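Side-chain contacts in putative uncharacterized protein (Aeropyrum pernix, PDB 3P1Z), which is of unknown function but belongs to the tRNA-intron endonuclease family, whose members bind RNA and cut introns out of tRNA precursors: residues C11-R16 / V22-C27; L61-T66 / V73-G78; A86-D91 / G106-E111. All blocks are in the same frame, centred on the assembly; numbering follows the deposited sequence.

Contact 1. Residues C11-R16 / V22-C27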
loop_
_atom_site.group_PDB
_atom_site.type_symbol
_atom_site.label_atom_id
_atom_site.label_comp_id
_atom_site.label_asym_id
_atom_site.label_seq_id
_atom_site.Cartn_x
_atom_site.Cartn_y
_atom_site.Cartn_z
ATOM N N CYS A 11 -23.152 9.997 -39.658
ATOM C CA CYS A 11 -23.876 10.271 -38.420
ATOM C C CYS A 11 -25.254 9.633 -38.528
ATOM O O CYS A 11 -25.815 9.563 -39.618
ATOM C CB CYS A 11 -24.031 11.777 -38.226
ATOM S SG CYS A 11 -22.800 12.745 -39.125
ATOM N N LYS A 12 -25.798 9.158 -37.412
ATOM C CA LYS A 12 -27.181 8.686 -37.388
ATOM C C LYS A 12 -28.085 9.753 -36.776
ATOM O O LYS A 12 -29.214 9.457 -36.379
ATOM C CB LYS A 12 -27.325 7.364 -36.620
ATOM C CG LYS A 12 -26.892 6.125 -37.378
ATOM C CD LYS A 12 -26.889 4.937 -36.440
ATOM C CE LYS A 12 -26.060 3.772 -36.960
ATOM N NZ LYS A 12 -25.628 2.858 -35.853
ATOM N N ALA A 13 -27.576 10.987 -36.714
ATOM C CA ALA A 13 -28.299 12.143 -36.165
ATOM C C ALA A 13 -27.362 13.322 -35.872
ATOM O O ALA A 13 -26.168 13.140 -35.650
ATOM C CB ALA A 13 -29.070 11.761 -34.912
ATOM N N ALA A 14 -27.912 14.532 -35.859
ATOM C CA ALA A 14 -27.101 15.747 -35.712
ATOM C C ALA A 14 -27.682 16.717 -34.684
ATOM O O ALA A 14 -28.889 16.969 -34.669
ATOM C CB ALA A 14 -26.923 16.437 -37.058
ATOM N N ALA A 15 -26.814 17.263 -33.833
ATOM C CA ALA A 15 -27.255 17.988 -32.637
ATOM C C ALA A 15 -26.457 19.256 -32.350
ATOM O O ALA A 15 -25.266 19.334 -32.627
ATOM C CB ALA A 15 -27.226 17.060 -31.420
ATOM N N ARG A 16 -27.128 20.246 -31.777
ATOM C CA ARG A 16 -26.493 21.514 -31.444
ATOM C C ARG A 16 -26.330 21.627 -29.944
ATOM O O ARG A 16 -27.086 21.037 -29.178
ATOM C CB ARG A 16 -27.350 22.680 -31.906
ATOM C CG ARG A 16 -28.482 22.972 -30.959
ATOM C CD ARG A 16 -29.014 24.375 -31.136
ATOM N NE ARG A 16 -30.276 24.537 -30.422
ATOM C CZ ARG A 16 -31.472 24.294 -30.954
ATOM N NH1 ARG A 16 -31.565 23.888 -32.217
ATOM N NH2 ARG A 16 -32.574 24.461 -30.227
ATOM N N VAL A 22 -27.945 19.363 -24.899
ATOM C CA VAL A 22 -27.761 18.976 -26.277
ATOM C C VAL A 22 -29.145 18.809 -26.854
ATOM O O VAL A 22 -30.033 18.233 -26.219
ATOM C CB VAL A 22 -26.992 17.651 -26.398
ATOM C CG1 VAL A 22 -27.067 17.121 -27.826
ATOM C CG2 VAL A 22 -25.554 17.848 -25.968
ATOM N N PHE A 23 -29.324 19.353 -28.051
ATOM C CA PHE A 23 -30.580 19.225 -28.754
ATOM C C PHE A 23 -30.396 18.582 -30.120
ATOM O O PHE A 23 -29.640 19.067 -30.966
ATOM C CB PHE A 23 -31.307 20.568 -28.882
ATOM C CG PHE A 23 -32.501 20.490 -29.767
ATOM C CD1 PHE A 23 -33.347 19.412 -29.647
ATOM C CD2 PHE A 23 -32.786 21.462 -30.716
ATOM C CE1 PHE A 23 -34.460 19.276 -30.466
ATOM C CE2 PHE A 23 -33.900 21.335 -31.551
ATOM C CZ PHE A 23 -34.721 20.232 -31.426
ATOM N N VAL A 24 -31.112 17.488 -30.329
ATOM C CA VAL A 24 -31.097 16.816 -31.615
ATOM C C VAL A 24 -31.946 17.571 -32.643
ATOM O O VAL A 24 -33.126 17.837 -32.425
ATOM C CB VAL A 24 -31.549 15.350 -31.482
ATOM C CG1 VAL A 24 -31.548 14.662 -32.843
ATOM C CG2 VAL A 24 -30.630 14.615 -30.513
ATOM N N GLU A 25 -31.328 17.916 -33.765
ATOM C CA GLU A 25 -32.026 18.638 -34.819
ATOM C C GLU A 25 -32.388 17.755 -36.030
ATOM O O GLU A 25 -33.390 18.006 -36.698
ATOM C CB GLU A 25 -31.233 19.883 -35.230
ATOM C CG GLU A 25 -30.960 20.830 -34.056
ATOM C CD GLU A 25 -29.952 21.933 -34.376
ATOM O OE1 GLU A 25 -28.782 21.613 -34.672
ATOM O OE2 GLU A 25 -30.317 23.127 -34.312
ATOM N N GLU A 26 -31.606 16.707 -36.288
ATOM C CA GLU A 26 -31.843 15.835 -37.445
ATOM C C GLU A 26 -31.671 14.347 -37.123
ATOM O O GLU A 26 -30.651 13.947 -36.561
ATOM C CB GLU A 26 -30.876 16.201 -38.578
ATOM C CG GLU A 26 -31.200 17.479 -39.342
ATOM C CD GLU A 26 -32.388 17.318 -40.283
ATOM O OE1 GLU A 26 -32.663 16.169 -40.710
ATOM O OE2 GLU A 26 -33.042 18.344 -40.594
ATOM N N CYS A 27 -32.655 13.524 -37.483
ATOM C CA CYS A 27 -32.517 12.071 -37.334
ATOM C C CYS A 27 -32.373 11.388 -38.695
ATOM O O CYS A 27 -33.285 11.430 -39.519
ATOM C CB CYS A 27 -33.685 11.464 -36.535
ATOM S SG CYS A 27 -33.687 11.838 -34.745
#
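A classic beta bulge interrupts the antiparallel hairpin of strands 14-18 and 21-26, where Glu25 and Glu26 together face the single residue Ala14. Ala14 O takes both amides, Glu25 N at 2.8 Å and Glu26 N at 3.2 Å, while Ala14 N donates to Glu26 O. Beyond the bulge the ladder returns to regular spacing: Ala15 sits in a non-hydrogen-bonded pair with Val24, and Arg16 and Phe23 exchange two backbone bonds. The hairpin belongs to the small sheet of the SEN2-like N-terminal domain. On the face of Ala15 and Val24 the packing is apolar, Ala15 CB meeting Val22 CG1 at 3.6 Å, and Leu61 adds to this side. The other face carries Arg16 and Phe23. Arg16 CG lies between the backbone N and the carbonyl carbon (chi1 80°), and the chain then runs extended from CG to NE, bringing the guanidinium to the phenyl ring; Phe23 CG comes 3.9 Å above one face of the guanidinium, toward its rim, with the two planes 72° apart. An alanine in place of Phe23 is likely to leave that guanidinium face without its aromatic neighbour and the arginine chain freer to swing. Glu25 closes the cluster with a salt bridge: Arg16 NH1 reaches Glu25 OE2 at 2.6 Å, the oxygen lying in the guanidinium plane but approached from above the carboxylate plane.

Contact 2. Residues L61-T66 / V73-G78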
loop_
_atom_site.group_PDB
_atom_site.type_symbol
_atom_site.label_atom_id
_atom_site.label_comp_id
_atom_site.label_asym_id
_atom_site.label_seq_id
_atom_site.Cartn_x
_atom_site.Cartn_y
_atom_site.Cartn_z
ATOM N N LEU A 61 -23.289 10.619 -33.415
ATOM C CA LEU A 61 -24.006 11.866 -33.211
ATOM C C LEU A 61 -23.120 13.057 -33.521
ATOM O O LEU A 61 -22.093 13.279 -32.891
ATOM C CB LEU A 61 -24.558 11.967 -31.788
ATOM C CG LEU A 61 -25.179 13.338 -31.482
ATOM C CD1 LEU A 61 -26.570 13.513 -32.108
ATOM C CD2 LEU A 61 -25.234 13.602 -29.987
ATOM N N CYS A 62 -23.516 13.830 -34.513
ATOM C CA CYS A 62 -22.724 14.989 -34.871
ATOM C C CYS A 62 -23.211 16.173 -34.060
ATOM O O CYS A 62 -24.394 16.275 -33.742
ATOM C CB CYS A 62 -22.801 15.264 -36.379
ATOM S SG CYS A 62 -22.573 13.772 -37.387
ATOM N N MET A 63 -22.286 17.052 -33.705
ATOM C CA MET A 63 -22.623 18.280 -33.009
ATOM C C MET A 63 -22.288 19.433 -33.929
ATOM O O MET A 63 -21.341 20.180 -33.674
ATOM C CB MET A 63 -21.825 18.408 -31.708
ATOM C CG MET A 63 -22.169 17.378 -30.642
ATOM S SD MET A 63 -23.869 17.534 -30.050
ATOM C CE MET A 63 -23.917 19.269 -29.605
ATOM N N GLY A 64 -23.065 19.561 -35.008
ATOM C CA GLY A 64 -22.813 20.556 -36.038
ATOM C C GLY A 64 -21.915 19.957 -37.097
ATOM O O GLY A 64 -22.257 18.938 -37.704
ATOM N N GLU A 65 -20.760 20.587 -37.305
ATOM C CA GLU A 65 -19.732 20.065 -38.203
ATOM C C GLU A 65 -18.657 19.311 -37.432
ATOM O O GLU A 65 -17.657 18.869 -38.002
ATOM C CB GLU A 65 -19.099 21.197 -39.020
ATOM C CG GLU A 65 -19.940 21.622 -40.200
ATOM C CD GLU A 65 -20.384 20.432 -41.035
ATOM O OE1 GLU A 65 -19.535 19.860 -41.763
ATOM O OE2 GLU A 65 -21.583 20.070 -40.962
ATOM N N THR A 66 -18.869 19.169 -36.128
ATOM C CA THR A 66 -17.898 18.504 -35.271
ATOM C C THR A 66 -18.276 17.043 -35.061
ATOM O O THR A 66 -19.435 16.726 -34.797
ATOM C CB THR A 66 -17.771 19.225 -33.917
ATOM O OG1 THR A 66 -17.444 20.600 -34.148
ATOM C CG2 THR A 66 -16.680 18.591 -33.078
ATOM N N VAL A 73 -15.678 15.938 -26.339
ATOM C CA VAL A 73 -15.017 16.972 -25.573
ATOM C C VAL A 73 -15.841 18.248 -25.559
ATOM O O VAL A 73 -15.752 19.028 -24.622
ATOM C CB VAL A 73 -13.613 17.264 -26.148
ATOM C CG1 VAL A 73 -13.027 18.541 -25.544
ATOM C CG2 VAL A 73 -12.706 16.069 -25.907
ATOM N N GLU A 74 -16.656 18.452 -26.591
ATOM C CA GLU A 74 -17.393 19.707 -26.743
ATOM C C GLU A 74 -18.558 19.775 -25.776
ATOM O O GLU A 74 -18.697 20.727 -25.011
ATOM C CB GLU A 74 -17.897 19.887 -28.181
ATOM C CG GLU A 74 -18.272 21.327 -28.528
ATOM C CD GLU A 74 -18.925 21.450 -29.893
ATOM O OE1 GLU A 74 -18.348 20.938 -30.880
ATOM O OE2 GLU A 74 -20.013 22.064 -29.976
ATOM N N VAL A 75 -19.402 18.762 -25.836
ATOM C CA VAL A 75 -20.472 18.623 -24.881
ATOM C C VAL A 75 -19.860 18.619 -23.480
ATOM O O VAL A 75 -20.268 19.395 -22.608
ATOM C CB VAL A 75 -21.270 17.332 -25.160
ATOM C CG1 VAL A 75 -22.346 17.102 -24.111
ATOM C CG2 VAL A 75 -21.885 17.396 -26.557
ATOM N N ILE A 76 -18.850 17.774 -23.284
ATOM C CA ILE A 76 -18.244 17.573 -21.967
ATOM C C ILE A 76 -17.753 18.860 -21.324
ATOM O O ILE A 76 -18.164 19.214 -20.222
ATOM C CB ILE A 76 -17.058 16.612 -22.037
ATOM C CG1 ILE A 76 -17.554 15.170 -22.126
ATOM C CG2 ILE A 76 -16.180 16.786 -20.816
ATOM C CD1 ILE A 76 -16.438 14.160 -22.219
ATOM N N ALA A 77 -16.845 19.548 -22.001
ATOM C CA ALA A 77 -16.387 20.832 -21.509
ATOM C C ALA A 77 -17.590 21.757 -21.424
ATOM O O ALA A 77 -17.871 22.345 -20.376
ATOM C CB ALA A 77 -15.321 21.414 -22.426
ATOM N N GLY A 78 -18.319 21.851 -22.533
ATOM C CA GLY A 78 -19.348 22.859 -22.693
ATOM C C GLY A 78 -20.329 22.895 -21.546
ATOM O O GLY A 78 -20.589 23.964 -20.971
#
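Met63 reaches from its loop to Val75 of helix 68-79. Its CB leaves the backbone in the direction of the helix and has Glu74 OE1 as a distant neighbour. CG stands beside the backbone N, anti to the carbonyl carbon (chi1 -67°), and the chain bends again at chi2 and chi3. These bends curl the thioether, so that three successive atoms bear on one methyl group: Met63 CG lies 4.1 Å from Val75 CG2, Met63 SD 4.0 Å from it, and Met63 CE again 4.1 Å. The two side chains cross at about a right angle, with the valine methyl set against the curve of the methionine. The loop 61-66 leads from helix 49-57 into helix 68-79 within the SEN2-like N-terminal domain. It runs beside strand 14-18, where the backbone of Cys62 bonds to Ala13 and Ala15, and from there the Met63 side chain extends to the second helix. Leu17 and Val22 pack on Met63 from the hairpin of strands 14-18 and 21-26, and Val22 also touches Val75, so the methionine is buried among apolar groups from both elements. Met63 N bonds to Thr66 O at 3.1 Å, which folds the loop back on itself. This folding brings Thr66 toward Glu74, farther out on the contact. The Glu74 side chain is extended beyond CG, which carries its carboxylate away from the helix and across to the loop. There Thr66 OG1 makes a weak hydrogen bond to Glu74 OE1 at 3.4 Å, while Thr66 CG2 comes within 3.6 Å of that same Glu74 OE1.

Contact 3. Residues A86-D91 / G106-E111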
loop_
_atom_site.group_PDB
_atom_site.type_symbol
_atom_site.label_atom_id
_atom_site.label_comp_id
_atom_site.label_asym_id
_atom_site.label_seq_id
_atom_site.Cartn_x
_atom_site.Cartn_y
_atom_site.Cartn_z
ATOM N N ALA A 86 -17.752 10.593 -17.267
ATOM C CA ALA A 86 -18.078 10.367 -18.676
ATOM C C ALA A 86 -17.440 9.089 -19.195
ATOM O O ALA A 86 -18.034 8.347 -19.982
ATOM C CB ALA A 86 -17.602 11.543 -19.507
ATOM N N LEU A 87 -16.203 8.864 -18.766
ATOM C CA LEU A 87 -15.468 7.666 -19.134
ATOM C C LEU A 87 -16.146 6.439 -18.533
ATOM O O LEU A 87 -16.419 5.477 -19.258
ATOM C CB LEU A 87 -13.993 7.766 -18.712
ATOM C CG LEU A 87 -13.164 8.788 -19.504
ATOM C CD1 LEU A 87 -11.739 8.967 -18.950
ATOM C CD2 LEU A 87 -13.135 8.393 -20.978
ATOM N N VAL A 88 -16.442 6.480 -17.230
ATOM C CA VAL A 88 -17.067 5.346 -16.541
ATOM C C VAL A 88 -18.427 5.078 -17.124
ATOM O O VAL A 88 -18.928 3.951 -17.090
ATOM C CB VAL A 88 -17.291 5.614 -15.042
ATOM C CG1 VAL A 88 -17.921 4.398 -14.387
ATOM C CG2 VAL A 88 -15.989 5.982 -14.365
ATOM N N TYR A 89 -19.023 6.152 -17.625
ATOM C CA TYR A 89 -20.303 6.101 -18.299
ATOM C C TYR A 89 -20.126 5.370 -19.610
ATOM O O TYR A 89 -20.792 4.368 -19.861
ATOM C CB TYR A 89 -20.776 7.520 -18.572
ATOM C CG TYR A 89 -22.165 7.623 -19.122
ATOM C CD1 TYR A 89 -23.213 8.028 -18.311
ATOM C CD2 TYR A 89 -22.436 7.331 -20.451
ATOM C CE1 TYR A 89 -24.499 8.141 -18.807
ATOM C CE2 TYR A 89 -23.718 7.440 -20.953
ATOM C CZ TYR A 89 -24.743 7.842 -20.122
ATOM O OH TYR A 89 -26.026 7.954 -20.586
ATOM N N PHE A 90 -19.220 5.870 -20.443
ATOM C CA PHE A 90 -18.987 5.259 -21.744
ATOM C C PHE A 90 -18.757 3.773 -21.570
ATOM O O PHE A 90 -19.412 2.957 -22.213
ATOM C CB PHE A 90 -17.774 5.865 -22.447
ATOM C CG PHE A 90 -17.922 7.311 -22.790
ATOM C CD1 PHE A 90 -19.144 7.944 -22.693
ATOM C CD2 PHE A 90 -16.835 8.036 -23.240
ATOM C CE1 PHE A 90 -19.270 9.282 -23.005
ATOM C CE2 PHE A 90 -16.959 9.370 -23.568
ATOM C CZ PHE A 90 -18.179 9.995 -23.451
ATOM N N ASP A 91 -17.801 3.445 -20.701
ATOM C CA ASP A 91 -17.471 2.069 -20.372
ATOM C C ASP A 91 -18.760 1.328 -20.080
ATOM O O ASP A 91 -19.027 0.273 -20.655
ATOM C CB ASP A 91 -16.560 2.033 -19.142
ATOM C CG ASP A 91 -15.825 0.706 -18.982
ATOM O OD1 ASP A 91 -14.894 0.425 -19.767
ATOM O OD2 ASP A 91 -16.166 -0.054 -18.052
ATOM N N GLY A 106 -21.173 12.798 -7.747
ATOM C CA GLY A 106 -20.213 11.823 -8.240
ATOM C C GLY A 106 -20.730 10.410 -8.422
ATOM O O GLY A 106 -19.954 9.457 -8.409
ATOM N N THR A 107 -22.037 10.262 -8.593
ATOM C CA THR A 107 -22.605 8.929 -8.711
ATOM C C THR A 107 -23.461 8.711 -9.964
ATOM O O THR A 107 -24.065 9.634 -10.512
ATOM C CB THR A 107 -23.386 8.532 -7.451
ATOM O OG1 THR A 107 -24.596 9.292 -7.373
ATOM C CG2 THR A 107 -22.542 8.786 -6.211
ATOM N N LEU A 108 -23.481 7.459 -10.396
ATOM C CA LEU A 108 -24.126 7.031 -11.605
ATOM C C LEU A 108 -25.021 5.886 -11.191
ATOM O O LEU A 108 -24.610 5.034 -10.415
ATOM C CB LEU A 108 -23.069 6.529 -12.598
ATOM C CG LEU A 108 -22.203 7.519 -13.393
ATOM C CD1 LEU A 108 -21.283 6.790 -14.366
ATOM C CD2 LEU A 108 -23.090 8.503 -14.152
ATOM N N VAL A 109 -26.246 5.844 -11.696
ATOM C CA VAL A 109 -27.150 4.770 -11.293
ATOM C C VAL A 109 -27.663 3.951 -12.464
ATOM O O VAL A 109 -28.102 4.511 -13.473
ATOM C CB VAL A 109 -28.335 5.307 -10.485
ATOM C CG1 VAL A 109 -29.110 4.157 -9.888
ATOM C CG2 VAL A 109 -27.841 6.224 -9.398
ATOM N N TYR A 110 -27.623 2.624 -12.323
ATOM C CA TYR A 110 -28.013 1.730 -13.422
ATOM C C TYR A 110 -28.590 0.376 -12.983
ATOM O O TYR A 110 -28.085 -0.259 -12.052
ATOM C CB TYR A 110 -26.841 1.517 -14.389
ATOM C CG TYR A 110 -25.899 0.371 -14.054
ATOM C CD1 TYR A 110 -26.216 -0.938 -14.393
ATOM C CD2 TYR A 110 -24.675 0.601 -13.430
ATOM C CE1 TYR A 110 -25.354 -1.986 -14.103
ATOM C CE2 TYR A 110 -23.803 -0.449 -13.135
ATOM C CZ TYR A 110 -24.149 -1.737 -13.476
ATOM O OH TYR A 110 -23.291 -2.788 -13.205
ATOM N N GLU A 111 -29.635 -0.074 -13.675
ATOM C CA GLU A 111 -30.327 -1.300 -13.285
ATOM C C GLU A 111 -29.958 -2.467 -14.191
ATOM O O GLU A 111 -29.711 -2.293 -15.379
ATOM C CB GLU A 111 -31.831 -1.048 -13.271
ATOM C CG GLU A 111 -32.124 0.411 -12.959
ATOM C CD GLU A 111 -33.438 0.636 -12.235
ATOM O OE1 GLU A 111 -33.510 1.605 -11.439
ATOM O OE2 GLU A 111 -34.393 -0.139 -12.465
#
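Helix 83-95 lies against strand 107-112 at side-chain distance, the closest CA atoms, those of Tyr89 and Leu108, being 7.8 Å apart. Leu108 bridges the gap and meets two consecutive helix residues with its two methyl groups. With CG anti to the carbonyl carbon (chi1 -77°) and chi2 near 180°, its fork is set with CD1 against the helix backbone and CD2 at the tyrosine. Leu108 CD1 comes within 4.0 Å of Tyr89 N and 4.1 Å of Tyr89 CA. The same methyl meets the neighbouring side chain, with Val88 CG1 4.1 Å from Leu108 CD1. On the other branch, Leu108 CD2 lies 4.2 Å from Tyr89 CD1, at the ring edge and near its plane. The strand belongs to the mixed sheet of the domain matching the catalytic C-terminal domain of tRNA-intron endonucleases, a member of the PDDEXK group, and the helix packs on that sheet. Val88 extends the apolar layer onto Val121 and Tyr160 of other strands. Tyr89 faces a different neighbourhood: Leu50 of helix 49-57 packs on it, and its OH bonds to Glu51 of that helix. Between helix and strand the joint is therefore made by buried hydrocarbon packing, without directional bonds; the fit depends on the shapes of Leu108, Val88 and Tyr89, while the tyrosine hydroxyl is tied down by Glu51.

Contacts 1 and 2 adjoin in the N-terminal domain, their centres 11 Å apart. The disulfide between Cys11 and Cys62 joins them covalently, a probable hydrogen bond from Ala15 N to Cys62 O (2.6 Å) adds a backbone link, and the Met63 methyl packs against the backbone of Ala15 and Arg16. Contact 3 lies in the C-terminal domain, its centre about 19 Å from that of contact 2. These two still touch through successive helices, Ile76 CD1 of helix 68-79 meeting Ala86 CB of helix 83-95 at 3.9 Å. Contact 2 thus touches both of the others, whereas contacts 1 and 3 do not meet, their nearest atoms being about 11 Å apart.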